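Local coordinates for isoaspartyl dipeptidase (Fervidobacterium islandicum, PDB 7CDH), which probably hydrolyses isoaspartyl (beta-aspartyl) dipeptides as a zinc-dependent M38 metallopeptidase of the amidohydrolase family, an activity linked to protein repair, at residues Arg229-Phe232 with Glu233-Leu236; Ala260-Thr263 with Thr264-Ile268. All coordinates share one frame; numbering follows the deposited sequence.

Overall arrangement
Following the chain from the N terminus, interaction 1 comes first, within helix 229-240 of the TIM-barrel amidohydrolase fold. Strand 245-248 follows, then the loop whose last residues, 260-263, lead into helix 264-273 and form interaction 2 at its start. Each contact is local, between neighbours along the chain; neither closes a long loop, and the two stand in series without nesting or crossing. In space they are neighbours, the centres of interactions 1 and 2 lying about 12 Å apart. Arg229 makes a salt bridge to Glu261, and Phe232 packs on Phe262 and Ala267, which joins successive barrel helices; side chains from both helices also pack on strand 245-248.

Interaction 1: residues Arg229-Phe232 with Glu233-Leu236; sequences RKLF and EQGL
Phe232 and Leu236 sit one turn apart on helix 229-240, an outer helix of the TIM barrel, and make an i to i+4 CH-pi contact. Leu236 CG stands over one face of the Phe232 ring, 4.1 Å from the centroid and 27° off the ring normal. Its two methyls divide along the ring: Leu236 CD1 approaches Phe232 CE2 at 3.5 Å, while Leu236 CD2 meets Phe232 CZ at 3.6 Å. With CG beside its own backbone N (chi1 -67°), Leu236 turns its fork back toward the preceding turn, where the ring lies. The Phe232 ring also packs on Ala267 and Glu270 of helix 264-273 and on Ile245 and Leu247 of strand 245-248. With an alanine in place of Phe232, Leu236 would probably lose the apolar surface beneath its CG and methyls, and a gap would open between this helix, helix 264-273 and the strand.

Between Arg229 and Glu233, also four residues apart, the glutamate oxygen meets the aliphatic part of the arginine, not its guanidinium. Glu233 OE2 lies 3.6 Å from Arg229 CG, whereas its separation from Arg229 NE is 5.2 Å, and the guanidinium and carboxylate planes are turned 66° apart. Bent at chi3, the arginine carries its guanidinium away to Glu261, with which NH1 forms a salt bridge. Glu233 CG sits between its own backbone N and carbonyl carbon, which puts it 3.3 Å from Arg229 O; beyond CG the chain is extended. On another side of the helix, Gln234 OE1 passes Leu231 CD1 loosely and accepts a hydrogen bond from Ile203 N. Beneath these side chains run four i to i+4 backbone hydrogen bonds; in the last of them Leu236 N donates to Phe232 O at 2.8 Å.

Interaction 2: residues Ala260-Thr263 with Thr264-Ile268; sequences AEFT and TIDAI
The Phe262 ring and the Asp266 carboxylate are inclined 31° to each other, their side chains running past one another in opposite directions. Asp266 CB comes obliquely to the ring, 3.9 Å from Phe262 CE1, and Ala267 CB lies likewise 3.9 Å from Phe262 CZ. Both come from the same side of the ring; beneath its opposite face lies the CB of Arg229, from helix 229-240. The carboxylate is met by Thr263 N, which donates to Asp266 OD2 at 3.1 Å on its anti side, 24° out of the carboxylate plane.

That bond is half of a capping box at the start of helix 264-273, with Thr263 as N-cap. The reciprocal half is weak: Asp266 N points almost straight at Thr263 OG1, but over 3.4 Å. Placed between the backbone N and the carbonyl carbon (chi1 74°), the threonine hydroxyl faces the N-H groups of the first turn. Thr263 O begins the regular helix pattern by accepting from Ala267 N at 3.0 Å. Thr264 turns its hydroxyl elsewhere, to Ser226 OG and the carbonyl oxygen of Thr248.

Interaction 1: residues Arg229-Phe232 with Glu233-Leu236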
ATOM      1  N   ARG A 229      21.375  41.873   3.734  1.00 50.01           N
ATOM      2  CA  ARG A 229      20.627  43.142   3.497  1.00 51.15           C
ATOM      3  C   ARG A 229      19.683  42.918   2.307  1.00 42.27           C
ATOM      4  O   ARG A 229      18.548  43.349   2.390  1.00 39.77           O
ATOM      5  CB  ARG A 229      21.521  44.379   3.284  1.00 52.17           C
ATOM      6  CG  ARG A 229      20.706  45.668   3.171  1.00 63.83           C
ATOM      7  CD  ARG A 229      21.396  47.026   3.239  1.00 71.29           C
ATOM      8  NE  ARG A 229      21.831  47.401   4.584  1.00 79.79           N
ATOM      9  CZ  ARG A 229      23.067  47.213   5.077  1.00 82.94           C
ATOM     10  NH1 ARG A 229      24.018  46.650   4.347  1.00 76.30           N
ATOM     11  NH2 ARG A 229      23.353  47.588   6.313  1.00 85.23           N
ATOM     12  N   LYS A 230      20.135  42.266   1.238  1.00 43.89           N
ATOM     13  CA  LYS A 230      19.315  42.099   0.011  1.00 48.81           C
ATOM     14  C   LYS A 230      18.063  41.274   0.370  1.00 46.32           C
ATOM     15  O   LYS A 230      16.932  41.693   0.021  1.00 43.81           O
ATOM     16  CB  LYS A 230      20.172  41.517  -1.116  1.00 52.63           C
ATOM     17  CG  LYS A 230      19.471  41.449  -2.468  1.00 64.26           C
ATOM     18  CD  LYS A 230      20.405  41.492  -3.683  1.00 74.08           C
ATOM     19  CE  LYS A 230      19.892  40.702  -4.874  1.00 80.87           C
ATOM     20  NZ  LYS A 230      20.427  39.316  -4.898  1.00 93.04           N
ATOM     21  N   LEU A 231      18.217  40.173   1.106  1.00 42.11           N
ATOM     22  CA  LEU A 231      17.041  39.362   1.511  1.00 42.56           C
ATOM     23  C   LEU A 231      16.141  40.176   2.447  1.00 39.69           C
ATOM     24  O   LEU A 231      14.890  40.085   2.312  1.00 42.08           O
ATOM     25  CB  LEU A 231      17.473  38.059   2.188  1.00 40.12           C
ATOM     26  CG  LEU A 231      16.330  37.115   2.524  1.00 38.79           C
ATOM     27  CD1 LEU A 231      15.402  36.929   1.330  1.00 40.87           C
ATOM     28  CD2 LEU A 231      16.872  35.790   3.006  1.00 42.70           C
ATOM     29  N   PHE A 232      16.719  40.902   3.397  1.00 37.33           N
ATOM     30  CA  PHE A 232      15.913  41.672   4.374  1.00 38.15           C
ATOM     31  C   PHE A 232      15.106  42.757   3.654  1.00 37.77           C
ATOM     32  O   PHE A 232      13.909  42.953   4.015  1.00 41.63           O
ATOM     33  CB  PHE A 232      16.766  42.230   5.501  1.00 39.76           C
ATOM     34  CG  PHE A 232      15.951  43.041   6.462  1.00 41.03           C
ATOM     35  CD1 PHE A 232      15.022  42.424   7.280  1.00 41.61           C
ATOM     36  CD2 PHE A 232      16.065  44.428   6.500  1.00 42.77           C
ATOM     37  CE1 PHE A 232      14.277  43.169   8.186  1.00 47.17           C
ATOM     38  CE2 PHE A 232      15.301  45.167   7.384  1.00 42.88           C
ATOM     39  CZ  PHE A 232      14.424  44.539   8.239  1.00 44.16           C
ATOM     40  N   GLU A 233      15.655  43.378   2.614  1.00 38.68           N
ATOM     41  CA  GLU A 233      14.876  44.400   1.872  1.00 45.11           C
ATOM     42  C   GLU A 233      13.784  43.703   1.023  1.00 40.59           C
ATOM     43  O   GLU A 233      12.659  44.231   0.996  1.00 37.38           O
ATOM     44  CB  GLU A 233      15.815  45.481   1.305  1.00 55.67           C
ATOM     45  CG  GLU A 233      16.778  45.072   0.204  1.00 77.22           C
ATOM     46  CD  GLU A 233      17.777  46.175  -0.172  1.00 92.76           C
ATOM     47  OE1 GLU A 233      18.034  46.388  -1.402  1.00 78.14           O
ATOM     48  OE2 GLU A 233      18.303  46.839   0.769  1.00100.60           O
ATOM     49  N   GLN A 234      13.978  42.482   0.512  1.00 42.92           N
ATOM     50  CA  GLN A 234      12.850  41.669  -0.035  1.00 40.11           C
ATOM     51  C   GLN A 234      11.823  41.432   1.097  1.00 40.12           C
ATOM     52  O   GLN A 234      10.577  41.503   0.854  1.00 36.99           O
ATOM     53  CB  GLN A 234      13.361  40.360  -0.634  1.00 45.72           C
ATOM     54  CG  GLN A 234      13.539  40.299  -2.155  1.00 52.42           C
ATOM     55  CD  GLN A 234      13.258  38.898  -2.715  1.00 68.32           C
ATOM     56  OE1 GLN A 234      13.771  37.855  -2.256  1.00 47.65           O
ATOM     57  NE2 GLN A 234      12.396  38.840  -3.727  1.00 65.98           N
ATOM     58  N   GLY A 235      12.295  41.203   2.325  1.00 36.33           N
ATOM     59  CA  GLY A 235      11.424  41.024   3.504  1.00 37.82           C
ATOM     60  C   GLY A 235      10.556  42.237   3.802  1.00 40.39           C
ATOM     61  O   GLY A 235       9.333  42.059   4.084  1.00 35.77           O
ATOM     62  N   LEU A 236      11.134  43.446   3.786  1.00 41.97           N
ATOM     63  CA  LEU A 236      10.353  44.689   4.054  1.00 39.49           C
ATOM     64  C   LEU A 236       9.343  44.917   2.932  1.00 36.67           C
ATOM     65  O   LEU A 236       8.243  45.393   3.226  1.00 37.04           O
ATOM     66  CB  LEU A 236      11.277  45.892   4.210  1.00 41.07           C
ATOM     67  CG  LEU A 236      12.171  45.863   5.440  1.00 44.15           C
ATOM     68  CD1 LEU A 236      13.051  47.095   5.482  1.00 46.75           C
ATOM     69  CD2 LEU A 236      11.351  45.724   6.708  1.00 43.72           C
TER

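Interaction 2: residues Ala260-Thr263 with Thr264-Ile268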
ATOM      1  N   ALA A 260      29.047  40.178  10.490  1.00 93.37           N
ATOM      2  CA  ALA A 260      29.181  41.215  11.537  1.00 94.73           C
ATOM      3  C   ALA A 260      28.965  42.605  10.925  1.00 93.84           C
ATOM      4  O   ALA A 260      29.064  43.579  11.691  1.00100.21           O
ATOM      5  CB  ALA A 260      30.525  41.096  12.229  1.00 95.33           C
ATOM      6  N   GLU A 261      28.668  42.697   9.618  1.00 84.39           N
ATOM      7  CA  GLU A 261      28.275  43.966   8.937  1.00 88.75           C
ATOM      8  C   GLU A 261      26.774  44.228   9.181  1.00 83.35           C
ATOM      9  O   GLU A 261      26.426  45.163   9.979  1.00 74.79           O
ATOM     10  CB  GLU A 261      28.615  43.903   7.441  1.00 92.35           C
ATOM     11  CG  GLU A 261      28.743  45.275   6.789  1.00101.43           C
ATOM     12  CD  GLU A 261      27.566  46.221   6.988  1.00104.81           C
ATOM     13  OE1 GLU A 261      26.609  46.161   6.184  1.00105.06           O
ATOM     14  OE2 GLU A 261      27.602  47.012   7.955  1.00101.01           O
ATOM     15  N   PHE A 262      25.919  43.428   8.527  1.00 67.24           N
ATOM     16  CA  PHE A 262      24.437  43.471   8.602  1.00 51.84           C
ATOM     17  C   PHE A 262      23.948  42.346   9.521  1.00 48.28           C
ATOM     18  O   PHE A 262      24.155  41.175   9.243  1.00 50.49           O
ATOM     19  CB  PHE A 262      23.825  43.378   7.208  1.00 44.63           C
ATOM     20  CG  PHE A 262      22.342  43.570   7.241  1.00 50.25           C
ATOM     21  CD1 PHE A 262      21.804  44.831   7.455  1.00 52.30           C
ATOM     22  CD2 PHE A 262      21.485  42.490   7.106  1.00 47.57           C
ATOM     23  CE1 PHE A 262      20.429  45.018   7.527  1.00 52.89           C
ATOM     24  CE2 PHE A 262      20.114  42.677   7.170  1.00 48.97           C
ATOM     25  CZ  PHE A 262      19.585  43.934   7.399  1.00 52.19           C
ATOM     26  N   THR A 263      23.321  42.716  10.626  1.00 43.25           N
ATOM     27  CA  THR A 263      22.829  41.768  11.628  1.00 43.21           C
ATOM     28  C   THR A 263      21.334  41.960  11.835  1.00 44.67           C
ATOM     29  O   THR A 263      20.769  42.923  11.295  1.00 46.67           O
ATOM     30  CB  THR A 263      23.578  41.958  12.938  1.00 47.18           C
ATOM     31  OG1 THR A 263      23.039  43.165  13.473  1.00 49.87           O
ATOM     32  CG2 THR A 263      25.074  42.005  12.709  1.00 49.91           C
ATOM     33  N   THR A 264      20.748  41.045  12.604  1.00 43.25           N
ATOM     34  CA  THR A 264      19.362  41.116  13.108  1.00 40.84           C
ATOM     35  C   THR A 264      19.158  42.452  13.854  1.00 39.75           C
ATOM     36  O   THR A 264      18.076  43.028  13.723  1.00 36.39           O
ATOM     37  CB  THR A 264      19.036  39.837  13.890  1.00 35.22           C
ATOM     38  OG1 THR A 264      18.899  38.833  12.888  1.00 37.30           O
ATOM     39  CG2 THR A 264      17.738  39.917  14.663  1.00 37.14           C
ATOM     40  N   ILE A 265      20.140  42.932  14.609  1.00 37.87           N
ATOM     41  CA  ILE A 265      20.039  44.255  15.304  1.00 42.83           C
ATOM     42  C   ILE A 265      19.777  45.364  14.260  1.00 40.21           C
ATOM     43  O   ILE A 265      18.810  46.144  14.430  1.00 31.71           O
ATOM     44  CB  ILE A 265      21.283  44.591  16.164  1.00 45.45           C
ATOM     45  CG1 ILE A 265      21.823  43.421  16.997  1.00 42.15           C
ATOM     46  CG2 ILE A 265      20.950  45.772  17.058  1.00 48.93           C
ATOM     47  CD1 ILE A 265      20.828  42.869  17.971  1.00 44.77           C
ATOM     48  N   ASP A 266      20.587  45.441  13.206  1.00 39.49           N
ATOM     49  CA  ASP A 266      20.396  46.435  12.122  1.00 40.70           C
ATOM     50  C   ASP A 266      19.005  46.240  11.531  1.00 46.50           C
ATOM     51  O   ASP A 266      18.280  47.234  11.331  1.00 52.07           O
ATOM     52  CB  ASP A 266      21.482  46.320  11.058  1.00 48.40           C
ATOM     53  CG  ASP A 266      22.876  46.521  11.632  1.00 61.16           C
ATOM     54  OD1 ASP A 266      23.065  47.514  12.415  1.00 59.13           O
ATOM     55  OD2 ASP A 266      23.759  45.665  11.329  1.00 70.81           O
ATOM     56  N   ALA A 267      18.642  44.993  11.257  1.00 48.58           N
ATOM     57  CA  ALA A 267      17.353  44.647  10.629  1.00 46.04           C
ATOM     58  C   ALA A 267      16.199  45.228  11.463  1.00 38.71           C
ATOM     59  O   ALA A 267      15.291  45.848  10.890  1.00 38.03           O
ATOM     60  CB  ALA A 267      17.284  43.147  10.477  1.00 46.47           C
ATOM     61  N   ILE A 268      16.217  45.013  12.769  1.00 34.68           N
ATOM     62  CA  ILE A 268      15.108  45.430  13.676  1.00 41.29           C
ATOM     63  C   ILE A 268      15.020  46.971  13.704  1.00 42.46           C
ATOM     64  O   ILE A 268      13.885  47.528  13.791  1.00 38.10           O
ATOM     65  CB  ILE A 268      15.319  44.823  15.078  1.00 38.83           C
ATOM     66  CG1 ILE A 268      15.042  43.323  15.040  1.00 37.47           C
ATOM     67  CG2 ILE A 268      14.483  45.535  16.150  1.00 40.31           C
ATOM     68  CD1 ILE A 268      15.383  42.613  16.319  1.00 39.24           C
TER